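Local coordinates for protein quinoline 2-oxidoreductase large subunit (Pseudomonas putida, PDB 1T3Q) that binds the molybdenum-pterin cytosine dinucleotide cofactor of quinoline 2-oxidoreductase, a molybdenum hydroxylase that oxidises quinoline at carbon 2, at residues 187-191 against 384-389; 346-350 against 401-406; 489-493 against 606-611; 555-560 against 626-630. All blocks are in the same frame, centred on the assembly; numbering follows the deposited sequence.

Contact 1: 187-191 against 384-389; sequences VRGQF and TLIDRA
Val187, Phe191 and Leu385 make the apolar centre of a helix-on-sheet contact of the molybdopterin-binding region, where helix 375-393 packs on strand 185-193; the axes of segments 187-191 and 384-389 approach to 8.4 Å at 146°. The CG2 methyl of Val187 meets Leu385 CB at 3.9 Å, while its CG1 methyl reaches toward Ala389 CB. Phe191 turns a ring edge to the helix: CE2 lies 3.7 Å from Leu385 CG, and Thr384 CG2 sits near the ring plane, 3.8 Å from CE1. Gly189 leaves room for this ring, since a beta carbon there would run into Phe191 CE2. An alanine in place of Phe191 is likely to open a gap beside Leu385 CG and Thr384 CG2. Arg388 bends at its third torsion (-58°), which folds the guanidinium over Leu385 CD2 and lets NH2 give Arg188 O a weak bond, 2.8 Å long. A water also takes hydrogen bonds from Arg388 NH2 and Arg188 N, and NH1 forms a salt bridge with Glu769. Strand 298-306 pairs with 187-191 and adds Met302, Leu304 and Phe306 to the apolar layer; helices 397-402 and 744-761 also pack against helix 375-393, through Ala389 and Thr384 among others.

Contact 2: 346-350 against 401-406; sequences GVYKV and RRRNVV
Tyr348 lies across the chain that leaves helix 397-402, and one side of it, from CB to OH, meets Asn404 and Arg401. Its CB stands 3.7 Å from Asn404 O; CD1 passes Asn404 CB at 4.0 Å; CE1 comes to 3.8 Å from Arg401 CG, which lies at the ring edge near its plane. At the tip, OH takes a weak hydrogen bond from Arg401 NE, 3.2 Å long and bent to 122°, with ring and guanidinium planes 65° apart. Glu383 also bonds this hydroxyl and forms a salt bridge with Arg401 NH2, while Arg401 NH1 bonds Pro397 O. A phenylalanine here would probably leave Arg401 NE and Glu383 OE1 without the oxygen they share. Val347 CG1 covers the centre of one ring face and is pressed to 3.3 Å from Val405 CG2, tighter than van der Waals contact; the first torsion of Val347, 116°, lies away from the staggered positions, which suggests strain. Lys349 runs past Val405 O toward a salt bridge with Asp410. One water donates to both Lys349 O and Asn404 OD1; OD1 also accepts from Phe312 N. Lys349 N bonds Asn404 O at 2.8 Å and Val406 N bonds Val347 O at 3.1 Å. The pattern is that of an isolated antiparallel beta bridge, with Tyr348 and Val405 as a non-hydrogen-bonded pair, joining the loop before strand 352-360 to the chain leaving helix 397-402, within the molybdopterin-binding region.

Contact 3: 489-493 against 606-611; sequences VRIDP and VGAAYF
Pro493 is the bump, and Tyr610 and Phe611 of helix 606-611 form the hollow, in a strand-end-to-helix contact of the molybdopterin-binding region, built on a CH-pi contact and close to the second subunit. Strand 489-491 belongs to a four-stranded mixed sheet and stands almost at right angles to the helix (95°), so the chain just beyond the strand does most of the touching. The proline ring lies on the Tyr610 ring, its CG 3.6 Å from the centroid and close to the ring normal. Beside it, Phe611 brings CE1 to 3.8 Å from Pro493 CB, while Tyr610 CB covers a face of the Phe611 ring; the two aromatic side chains thus shape the hollow together. The backbones come closest at Pro493 and Gly607, 5.6 Å CA to CA. A second fit is made by Val606, which branches so that CG2 meets Ile491 CG2 at 3.5 Å, while CG1 fills the notch between two backbone oxygens, 3.3 Å from Asp492 O and 3.5 Å from Pro493 O. Arg490 NE and Asp492 OD1 form a salt bridge just where the strand ends. Asp492 OD2 bonds Thr498, and its OD1 also meets Arg230 of the second subunit, whose Tyr540 packs on Pro493 and Phe611 and sets its ring edge-to-face with that of Tyr610. The phenol reaches past the proline to its one bond across the contact: Tyr610 OH donates to Ile491 O at 2.6 Å, tilted 22° from the carbonyl plane.

Contact 4: 555-560 against 626-630; sequences GSIGRA and ATATY
Ala628, Tyr630 and Arg559 hold together a close helix-on-strand contact, with the axes of helix 555-560 and strand 626-629 only 6.7 Å apart at 140°. Small residues permit the approach. Ala628 points its methyl at the helix, where CB meets Arg559 CB at 3.5 Å; one residue on, Ala560 CB lies 3.5 Å from Ala626 O. Beyond its CB, Arg559 curls back at its third torsion, and the guanidinium comes to lie flat over Ala628, whose CB is 3.6 Å from the plane and under its centre. In this pose NH2 points along the edge of the group at Thr629 O, giving a bond of 2.9 Å that is nearly straight (160°) and lies in the carbonyl plane. The other nitrogens are engaged as well: NE with Glu5, NH1 with Asp621 of the second subunit, so the buried charge probably has two carboxylates to balance it. Tyr630 places its CG roughly opposite its own backbone N (chi1 163°), which sends the ring beneath the helix. There Gly555 CA sits over the ring face, 3.3 Å from its centroid, a CH-pi contact that needs glycine, since any beta carbon would collide with Tyr630 CD1. Tyr630 CB also backs on Ser556 N at 3.3 Å, and the hydroxyl bonds Leu733 O. Helix 549-576 thus packs across strand 625-629, which pairs antiparallel with 486-491 at the edge, within this chain, of a mixed four-stranded sheet; an alpha/beta layer joined to the second subunit through Arg559 and Thr629.

Overall arrangement
The four contacts form two pairs on well-separated parts of the chain. Contacts 1 and 2 have centres 15 Å apart and touch: Asp387 OD2 bridges to Arg401 NH1 at 2.8 Å, linking helices 375-393 and 397-402, which follow each other in sequence, and Ile386 packs on Tyr348 of the loop. Contacts 3 and 4, with centres 18 Å apart, share one sheet, in which strands 486-491 and 625-629 are neighbours; Val489 also packs on Ala560, and both contacts reach the second subunit. Between contacts 1 and 3 the centres are about 61 Å apart. Contact 4 does not touch the cofactor, but the Tyr630 side chain lies about 11 Å from the bound pterin cytosine dinucleotide.

Contact 1: 187-191 against 384-389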
loop_
_atom_site.group_PDB
_atom_site.type_symbol
_atom_site.label_atom_id
_atom_site.label_comp_id
_atom_site.label_asym_id
_atom_site.label_seq_id
_atom_site.Cartn_x
_atom_site.Cartn_y
_atom_site.Cartn_z
ATOM N N VAL B 187 53.303 22.799 -19.239
ATOM C CA VAL B 187 52.026 23.003 -19.910
ATOM C C VAL B 187 51.102 23.498 -18.817
ATOM O O VAL B 187 51.142 22.996 -17.691
ATOM C CB VAL B 187 51.439 21.704 -20.525
ATOM C CG1 VAL B 187 52.251 21.300 -21.744
ATOM C CG2 VAL B 187 51.406 20.586 -19.490
ATOM N N ARG B 188 50.283 24.492 -19.138
ATOM C CA ARG B 188 49.366 25.054 -18.161
ATOM C C ARG B 188 48.038 25.377 -18.821
ATOM O O ARG B 188 47.962 25.582 -20.031
ATOM C CB ARG B 188 49.955 26.336 -17.559
ATOM C CG ARG B 188 51.450 26.240 -17.285
ATOM C CD ARG B 188 52.009 27.454 -16.546
ATOM N NE ARG B 188 52.033 27.245 -15.101
ATOM C CZ ARG B 188 53.000 27.683 -14.299
ATOM N NH1 ARG B 188 54.029 28.358 -14.797
ATOM N NH2 ARG B 188 52.945 27.433 -12.997
ATOM N N GLY B 189 46.992 25.415 -18.014
ATOM C CA GLY B 189 45.687 25.732 -18.544
ATOM C C GLY B 189 44.766 26.262 -17.472
ATOM O O GLY B 189 44.907 25.945 -16.288
ATOM N N GLN B 190 43.832 27.102 -17.892
ATOM C CA GLN B 190 42.848 27.645 -16.978
ATOM C C GLN B 190 41.543 27.008 -17.434
ATOM O O GLN B 190 40.801 27.563 -18.247
ATOM C CB GLN B 190 42.813 29.169 -17.082
ATOM C CG GLN B 190 44.177 29.797 -16.806
ATOM C CD GLN B 190 44.117 31.303 -16.677
ATOM O OE1 GLN B 190 43.550 31.988 -17.528
ATOM N NE2 GLN B 190 44.712 31.831 -15.611
ATOM N N PHE B 191 41.297 25.806 -16.923
ATOM C CA PHE B 191 40.112 25.044 -17.276
ATOM C C PHE B 191 38.874 25.513 -16.533
ATOM O O PHE B 191 38.944 25.962 -15.391
ATOM C CB PHE B 191 40.364 23.561 -17.006
ATOM C CG PHE B 191 41.426 22.962 -17.892
ATOM C CD1 PHE B 191 41.088 22.377 -19.105
ATOM C CD2 PHE B 191 42.768 23.016 -17.526
ATOM C CE1 PHE B 191 42.068 21.851 -19.946
ATOM C CE2 PHE B 191 43.761 22.494 -18.357
ATOM C CZ PHE B 191 43.409 21.909 -19.574
ATOM N N THR B 384 43.977 16.487 -20.501
ATOM C CA THR B 384 44.162 17.394 -21.625
ATOM C C THR B 384 45.590 17.943 -21.633
ATOM O O THR B 384 46.207 18.076 -22.688
ATOM C CB THR B 384 43.148 18.563 -21.573
ATOM O OG1 THR B 384 41.827 18.054 -21.802
ATOM C CG2 THR B 384 43.466 19.607 -22.637
ATOM N N LEU B 385 46.115 18.259 -20.455
ATOM C CA LEU B 385 47.478 18.776 -20.354
ATOM C C LEU B 385 48.491 17.675 -20.651
ATOM O O LEU B 385 49.541 17.927 -21.237
ATOM C CB LEU B 385 47.726 19.352 -18.958
ATOM C CG LEU B 385 46.973 20.646 -18.641
ATOM C CD1 LEU B 385 47.305 21.104 -17.221
ATOM C CD2 LEU B 385 47.365 21.721 -19.641
ATOM N N ILE B 386 48.171 16.450 -20.248
ATOM C CA ILE B 386 49.057 15.318 -20.497
ATOM C C ILE B 386 49.198 15.101 -22.007
ATOM O O ILE B 386 50.302 14.856 -22.507
ATOM C CB ILE B 386 48.519 14.041 -19.816
ATOM C CG1 ILE B 386 48.697 14.167 -18.297
ATOM C CG2 ILE B 386 49.228 12.807 -20.364
ATOM C CD1 ILE B 386 48.171 12.985 -17.498
ATOM N N ASP B 387 48.085 15.195 -22.731
ATOM C CA ASP B 387 48.103 15.032 -24.182
ATOM C C ASP B 387 48.900 16.162 -24.822
ATOM O O ASP B 387 49.608 15.956 -25.807
ATOM C CB ASP B 387 46.681 15.050 -24.762
ATOM C CG ASP B 387 46.023 13.675 -24.773
ATOM O OD1 ASP B 387 44.947 13.539 -25.402
ATOM O OD2 ASP B 387 46.565 12.731 -24.165
ATOM N N ARG B 388 48.769 17.363 -24.267
ATOM C CA ARG B 388 49.477 18.524 -24.788
ATOM C C ARG B 388 50.977 18.362 -24.572
ATOM O O ARG B 388 51.781 18.737 -25.425
ATOM C CB ARG B 388 48.999 19.797 -24.090
ATOM C CG ARG B 388 49.525 21.079 -24.713
ATOM C CD ARG B 388 49.017 22.296 -23.960
ATOM N NE ARG B 388 47.557 22.349 -23.935
ATOM C CZ ARG B 388 46.854 23.166 -23.159
ATOM N NH1 ARG B 388 45.529 23.146 -23.202
ATOM N NH2 ARG B 388 47.475 24.000 -22.331
ATOM N N ALA B 389 51.347 17.811 -23.422
ATOM C CA ALA B 389 52.753 17.590 -23.102
ATOM C C ALA B 389 53.322 16.569 -24.077
ATOM O O ALA B 389 54.439 16.714 -24.561
ATOM C CB ALA B 389 52.892 17.083 -21.670
HETATM O O HOH W 1 50.276 24.836 -22.092
#

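Contact 2: 346-350 against 401-406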
loop_
_atom_site.group_PDB
_atom_site.type_symbol
_atom_site.label_atom_id
_atom_site.label_comp_id
_atom_site.label_asym_id
_atom_site.label_seq_id
_atom_site.Cartn_x
_atom_site.Cartn_y
_atom_site.Cartn_z
ATOM N N GLY B 346 45.316 11.087 -9.872
ATOM C CA GLY B 346 44.777 9.924 -10.539
ATOM C C GLY B 346 45.671 8.698 -10.500
ATOM O O GLY B 346 46.067 8.212 -9.442
ATOM N N VAL B 347 46.014 8.227 -11.688
ATOM C CA VAL B 347 46.804 7.022 -11.880
ATOM C C VAL B 347 48.319 7.240 -12.007
ATOM O O VAL B 347 49.083 6.282 -12.171
ATOM C CB VAL B 347 46.246 6.325 -13.151
ATOM C CG1 VAL B 347 47.270 6.278 -14.250
ATOM C CG2 VAL B 347 45.697 4.987 -12.802
ATOM N N TYR B 348 48.754 8.489 -11.880
ATOM C CA TYR B 348 50.153 8.833 -12.089
ATOM C C TYR B 348 51.036 9.103 -10.883
ATOM O O TYR B 348 50.561 9.427 -9.799
ATOM C CB TYR B 348 50.210 10.044 -13.018
ATOM C CG TYR B 348 49.289 9.921 -14.214
ATOM C CD1 TYR B 348 49.676 9.211 -15.350
ATOM C CD2 TYR B 348 48.015 10.493 -14.195
ATOM C CE1 TYR B 348 48.815 9.078 -16.444
ATOM C CE2 TYR B 348 47.150 10.364 -15.278
ATOM C CZ TYR B 348 47.555 9.658 -16.397
ATOM O OH TYR B 348 46.695 9.534 -17.466
ATOM N N LYS B 349 52.338 8.974 -11.107
ATOM C CA LYS B 349 53.335 9.228 -10.083
ATOM C C LYS B 349 53.872 10.644 -10.304
ATOM O O LYS B 349 54.550 10.918 -11.292
ATOM C CB LYS B 349 54.464 8.192 -10.177
ATOM C CG LYS B 349 54.004 6.771 -9.856
ATOM C CD LYS B 349 55.151 5.763 -9.815
ATOM C CE LYS B 349 55.711 5.468 -11.195
ATOM N NZ LYS B 349 56.776 4.420 -11.140
ATOM N N VAL B 350 53.531 11.545 -9.389
ATOM C CA VAL B 350 53.962 12.940 -9.455
ATOM C C VAL B 350 54.543 13.254 -8.079
ATOM O O VAL B 350 53.807 13.391 -7.105
ATOM C CB VAL B 350 52.765 13.885 -9.737
ATOM C CG1 VAL B 350 53.265 15.304 -9.956
ATOM C CG2 VAL B 350 51.990 13.395 -10.960
ATOM N N ARG B 401 51.940 8.357 -20.936
ATOM C CA ARG B 401 51.249 7.818 -19.773
ATOM C C ARG B 401 51.973 6.587 -19.221
ATOM O O ARG B 401 52.057 6.412 -18.008
ATOM C CB ARG B 401 49.788 7.501 -20.118
ATOM C CG ARG B 401 48.932 8.762 -20.247
ATOM C CD ARG B 401 47.512 8.458 -20.702
ATOM N NE ARG B 401 46.640 9.635 -20.648
ATOM C CZ ARG B 401 46.656 10.642 -21.517
ATOM N NH1 ARG B 401 47.505 10.640 -22.536
ATOM N NH2 ARG B 401 45.802 11.653 -21.370
ATOM N N ARG B 402 52.507 5.743 -20.102
ATOM C CA ARG B 402 53.245 4.561 -19.654
ATOM C C ARG B 402 54.426 4.967 -18.779
ATOM O O ARG B 402 54.804 4.249 -17.856
ATOM C CB ARG B 402 53.806 3.771 -20.837
ATOM C CG ARG B 402 52.776 3.145 -21.739
ATOM C CD ARG B 402 53.444 2.181 -22.711
ATOM N NE ARG B 402 52.464 1.634 -23.640
ATOM C CZ ARG B 402 52.227 2.127 -24.849
ATOM N NH1 ARG B 402 52.909 3.176 -25.288
ATOM N NH2 ARG B 402 51.285 1.584 -25.608
ATOM N N ARG B 403 55.013 6.117 -19.083
ATOM C CA ARG B 403 56.174 6.604 -18.345
ATOM C C ARG B 403 55.859 7.259 -17.005
ATOM O O ARG B 403 56.772 7.597 -16.253
ATOM C CB ARG B 403 56.959 7.587 -19.217
ATOM C CG ARG B 403 57.397 6.993 -20.542
ATOM C CD ARG B 403 58.156 7.992 -21.387
ATOM N NE ARG B 403 58.565 7.407 -22.659
ATOM C CZ ARG B 403 59.376 7.997 -23.528
ATOM N NH1 ARG B 403 59.692 7.384 -24.658
ATOM N NH2 ARG B 403 59.873 9.198 -23.266
ATOM N N ASN B 404 54.578 7.431 -16.697
ATOM C CA ASN B 404 54.199 8.070 -15.440
ATOM C C ASN B 404 53.194 7.299 -14.597
ATOM O O ASN B 404 52.973 7.620 -13.429
ATOM C CB ASN B 404 53.654 9.464 -15.733
ATOM C CG ASN B 404 54.722 10.401 -16.245
ATOM O OD1 ASN B 404 55.572 10.863 -15.481
ATOM N ND2 ASN B 404 54.698 10.676 -17.545
ATOM N N VAL B 405 52.588 6.277 -15.185
ATOM C CA VAL B 405 51.590 5.485 -14.483
ATOM C C VAL B 405 52.188 4.586 -13.406
ATOM O O VAL B 405 53.347 4.174 -13.498
ATOM C CB VAL B 405 50.802 4.600 -15.484
ATOM C CG1 VAL B 405 51.701 3.497 -16.029
ATOM C CG2 VAL B 405 49.594 4.017 -14.821
ATOM N N VAL B 406 51.407 4.301 -12.369
ATOM C CA VAL B 406 51.874 3.399 -11.330
ATOM C C VAL B 406 52.000 2.070 -12.060
ATOM O O VAL B 406 51.030 1.579 -12.642
ATOM C CB VAL B 406 50.857 3.262 -10.179
ATOM C CG1 VAL B 406 51.297 2.161 -9.223
ATOM C CG2 VAL B 406 50.740 4.579 -9.430
HETATM O O HOH W 2 56.111 9.800 -13.103
#

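Contact 3: 489-493 against 606-611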
loop_
_atom_site.group_PDB
_atom_site.type_symbol
_atom_site.label_atom_id
_atom_site.label_comp_id
_atom_site.label_asym_id
_atom_site.label_seq_id
_atom_site.Cartn_x
_atom_site.Cartn_y
_atom_site.Cartn_z
ATOM N N VAL B 489 18.852 -11.132 5.321
ATOM C CA VAL B 489 18.668 -12.291 4.468
ATOM C C VAL B 489 17.919 -13.342 5.257
ATOM O O VAL B 489 18.300 -13.682 6.381
ATOM C CB VAL B 489 20.021 -12.878 3.998
ATOM C CG1 VAL B 489 19.788 -14.179 3.238
ATOM C CG2 VAL B 489 20.736 -11.884 3.104
ATOM N N ARG B 490 16.835 -13.835 4.672
ATOM C CA ARG B 490 16.033 -14.871 5.292
ATOM C C ARG B 490 15.928 -16.028 4.325
ATOM O O ARG B 490 15.696 -15.829 3.135
ATOM C CB ARG B 490 14.611 -14.376 5.591
ATOM C CG ARG B 490 13.671 -15.483 6.088
ATOM C CD ARG B 490 12.263 -14.947 6.348
ATOM N NE ARG B 490 11.586 -14.585 5.104
ATOM C CZ ARG B 490 10.545 -13.760 5.028
ATOM N NH1 ARG B 490 10.050 -13.201 6.125
ATOM N NH2 ARG B 490 10.005 -13.485 3.850
ATOM N N ILE B 491 16.118 -17.233 4.835
ATOM C CA ILE B 491 15.964 -18.408 4.003
ATOM C C ILE B 491 14.553 -18.845 4.337
ATOM O O ILE B 491 14.265 -19.208 5.474
ATOM C CB ILE B 491 16.940 -19.538 4.382
ATOM C CG1 ILE B 491 18.386 -19.057 4.228
ATOM C CG2 ILE B 491 16.682 -20.755 3.483
ATOM C CD1 ILE B 491 19.432 -20.092 4.646
ATOM N N ASP B 492 13.659 -18.773 3.360
ATOM C CA ASP B 492 12.283 -19.172 3.592
ATOM C C ASP B 492 12.222 -20.695 3.774
ATOM O O ASP B 492 13.069 -21.421 3.252
ATOM C CB ASP B 492 11.422 -18.683 2.422
ATOM C CG ASP B 492 11.468 -17.166 2.281
ATOM O OD1 ASP B 492 10.941 -16.473 3.177
ATOM O OD2 ASP B 492 12.050 -16.663 1.296
ATOM N N PRO B 493 11.227 -21.191 4.530
ATOM C CA PRO B 493 11.037 -22.620 4.807
ATOM C C PRO B 493 11.175 -23.577 3.625
ATOM O O PRO B 493 11.760 -24.648 3.766
ATOM C CB PRO B 493 9.644 -22.668 5.424
ATOM C CG PRO B 493 9.573 -21.374 6.163
ATOM C CD PRO B 493 10.157 -20.396 5.161
ATOM N N VAL B 606 16.887 -26.947 5.173
ATOM C CA VAL B 606 16.127 -25.788 5.622
ATOM C C VAL B 606 14.812 -26.253 6.232
ATOM O O VAL B 606 14.397 -25.755 7.277
ATOM C CB VAL B 606 15.855 -24.818 4.449
ATOM C CG1 VAL B 606 14.899 -23.698 4.888
ATOM C CG2 VAL B 606 17.171 -24.230 3.963
ATOM N N GLY B 607 14.159 -27.211 5.576
ATOM C CA GLY B 607 12.903 -27.729 6.090
ATOM C C GLY B 607 13.068 -28.218 7.518
ATOM O O GLY B 607 12.242 -27.931 8.391
ATOM N N ALA B 608 14.150 -28.951 7.762
ATOM C CA ALA B 608 14.440 -29.486 9.089
ATOM C C ALA B 608 14.784 -28.376 10.083
ATOM O O ALA B 608 14.434 -28.461 11.257
ATOM C CB ALA B 608 15.600 -30.495 9.008
ATOM N N ALA B 609 15.475 -27.340 9.618
ATOM C CA ALA B 609 15.841 -26.235 10.501
ATOM C C ALA B 609 14.585 -25.585 11.064
ATOM O O ALA B 609 14.521 -25.243 12.247
ATOM C CB ALA B 609 16.673 -25.200 9.742
ATOM N N TYR B 610 13.582 -25.422 10.209
ATOM C CA TYR B 610 12.326 -24.807 10.619
ATOM C C TYR B 610 11.387 -25.718 11.385
ATOM O O TYR B 610 10.877 -25.349 12.445
ATOM C CB TYR B 610 11.549 -24.290 9.401
ATOM C CG TYR B 610 11.924 -22.900 8.947
ATOM C CD1 TYR B 610 12.925 -22.696 7.998
ATOM C CD2 TYR B 610 11.283 -21.781 9.483
ATOM C CE1 TYR B 610 13.279 -21.410 7.597
ATOM C CE2 TYR B 610 11.628 -20.499 9.093
ATOM C CZ TYR B 610 12.624 -20.317 8.153
ATOM O OH TYR B 610 12.974 -19.047 7.779
ATOM N N PHE B 611 11.179 -26.916 10.849
ATOM C CA PHE B 611 10.200 -27.838 11.403
ATOM C C PHE B 611 10.605 -29.205 11.946
ATOM O O PHE B 611 9.731 -30.036 12.165
ATOM C CB PHE B 611 9.111 -28.045 10.345
ATOM C CG PHE B 611 8.660 -26.770 9.681
ATOM C CD1 PHE B 611 8.776 -26.608 8.304
ATOM C CD2 PHE B 611 8.106 -25.734 10.432
ATOM C CE1 PHE B 611 8.345 -25.432 7.681
ATOM C CE2 PHE B 611 7.672 -24.557 9.820
ATOM C CZ PHE B 611 7.792 -24.407 8.442
#

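Contact 4: 555-560 against 626-630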
loop_
_atom_site.group_PDB
_atom_site.type_symbol
_atom_site.label_atom_id
_atom_site.label_comp_id
_atom_site.label_asym_id
_atom_site.label_seq_id
_atom_site.Cartn_x
_atom_site.Cartn_y
_atom_site.Cartn_z
ATOM N N GLY B 555 28.962 -6.889 0.008
ATOM C CA GLY B 555 29.443 -7.020 1.372
ATOM C C GLY B 555 28.379 -7.248 2.432
ATOM O O GLY B 555 28.515 -8.163 3.249
ATOM N N SER B 556 27.321 -6.431 2.432
ATOM C CA SER B 556 26.259 -6.571 3.427
ATOM C C SER B 556 25.431 -7.832 3.217
ATOM O O SER B 556 25.168 -8.576 4.159
ATOM C CB SER B 556 25.334 -5.342 3.427
ATOM O OG SER B 556 24.701 -5.146 2.176
ATOM N N ILE B 557 25.000 -8.069 1.986
ATOM C CA ILE B 557 24.225 -9.269 1.722
ATOM C C ILE B 557 25.128 -10.466 2.014
ATOM O O ILE B 557 24.681 -11.480 2.546
ATOM C CB ILE B 557 23.730 -9.293 0.259
ATOM C CG1 ILE B 557 22.674 -8.197 0.066
ATOM C CG2 ILE B 557 23.144 -10.664 -0.080
ATOM C CD1 ILE B 557 22.245 -8.004 -1.374
ATOM N N GLY B 558 26.408 -10.327 1.687
ATOM C CA GLY B 558 27.365 -11.391 1.937
ATOM C C GLY B 558 27.392 -11.761 3.407
ATOM O O GLY B 558 27.208 -12.923 3.765
ATOM N N ARG B 559 27.608 -10.766 4.263
ATOM C CA ARG B 559 27.645 -10.989 5.706
ATOM C C ARG B 559 26.356 -11.598 6.254
ATOM O O ARG B 559 26.393 -12.570 7.005
ATOM C CB ARG B 559 27.901 -9.672 6.450
ATOM C CG ARG B 559 29.325 -9.136 6.398
ATOM C CD ARG B 559 29.570 -8.242 7.623
ATOM N NE ARG B 559 29.442 -9.021 8.854
ATOM C CZ ARG B 559 29.076 -8.535 10.039
ATOM N NH1 ARG B 559 28.999 -9.349 11.083
ATOM N NH2 ARG B 559 28.770 -7.252 10.188
ATOM N N ALA B 560 25.214 -11.009 5.899
ATOM C CA ALA B 560 23.936 -11.499 6.386
ATOM C C ALA B 560 23.672 -12.925 5.907
ATOM O O ALA B 560 23.243 -13.780 6.684
ATOM C CB ALA B 560 22.811 -10.573 5.941
ATOM N N ALA B 626 18.923 -13.145 9.240
ATOM C CA ALA B 626 19.946 -12.366 9.927
ATOM C C ALA B 626 20.227 -11.051 9.224
ATOM O O ALA B 626 19.961 -10.900 8.029
ATOM C CB ALA B 626 21.237 -13.186 10.036
ATOM N N THR B 627 20.789 -10.111 9.976
ATOM C CA THR B 627 21.109 -8.787 9.468
ATOM C C THR B 627 22.556 -8.444 9.809
ATOM O O THR B 627 23.059 -8.816 10.868
ATOM C CB THR B 627 20.168 -7.733 10.100
ATOM O OG1 THR B 627 18.810 -8.072 9.788
ATOM C CG2 THR B 627 20.475 -6.335 9.575
ATOM N N ALA B 628 23.225 -7.737 8.906
ATOM C CA ALA B 628 24.607 -7.353 9.133
ATOM C C ALA B 628 24.986 -6.134 8.316
ATOM O O ALA B 628 24.580 -5.993 7.164
ATOM C CB ALA B 628 25.539 -8.516 8.780
ATOM N N THR B 629 25.761 -5.242 8.918
ATOM C CA THR B 629 26.215 -4.075 8.197
ATOM C C THR B 629 27.591 -4.397 7.630
ATOM O O THR B 629 28.300 -5.266 8.152
ATOM C CB THR B 629 26.329 -2.841 9.109
ATOM O OG1 THR B 629 26.722 -1.712 8.319
ATOM C CG2 THR B 629 27.370 -3.077 10.202
ATOM N N TYR B 630 27.965 -3.701 6.561
ATOM C CA TYR B 630 29.263 -3.906 5.935
ATOM C C TYR B 630 29.874 -2.576 5.533
ATOM O O TYR B 630 29.173 -1.647 5.124
ATOM C CB TYR B 630 29.131 -4.828 4.714
ATOM C CG TYR B 630 30.313 -4.797 3.764
ATOM C CD1 TYR B 630 30.334 -3.917 2.685
ATOM C CD2 TYR B 630 31.394 -5.668 3.926
ATOM C CE1 TYR B 630 31.392 -3.903 1.784
ATOM C CE2 TYR B 630 32.462 -5.662 3.028
ATOM C CZ TYR B 630 32.449 -4.778 1.956
ATOM O OH TYR B 630 33.472 -4.784 1.040
#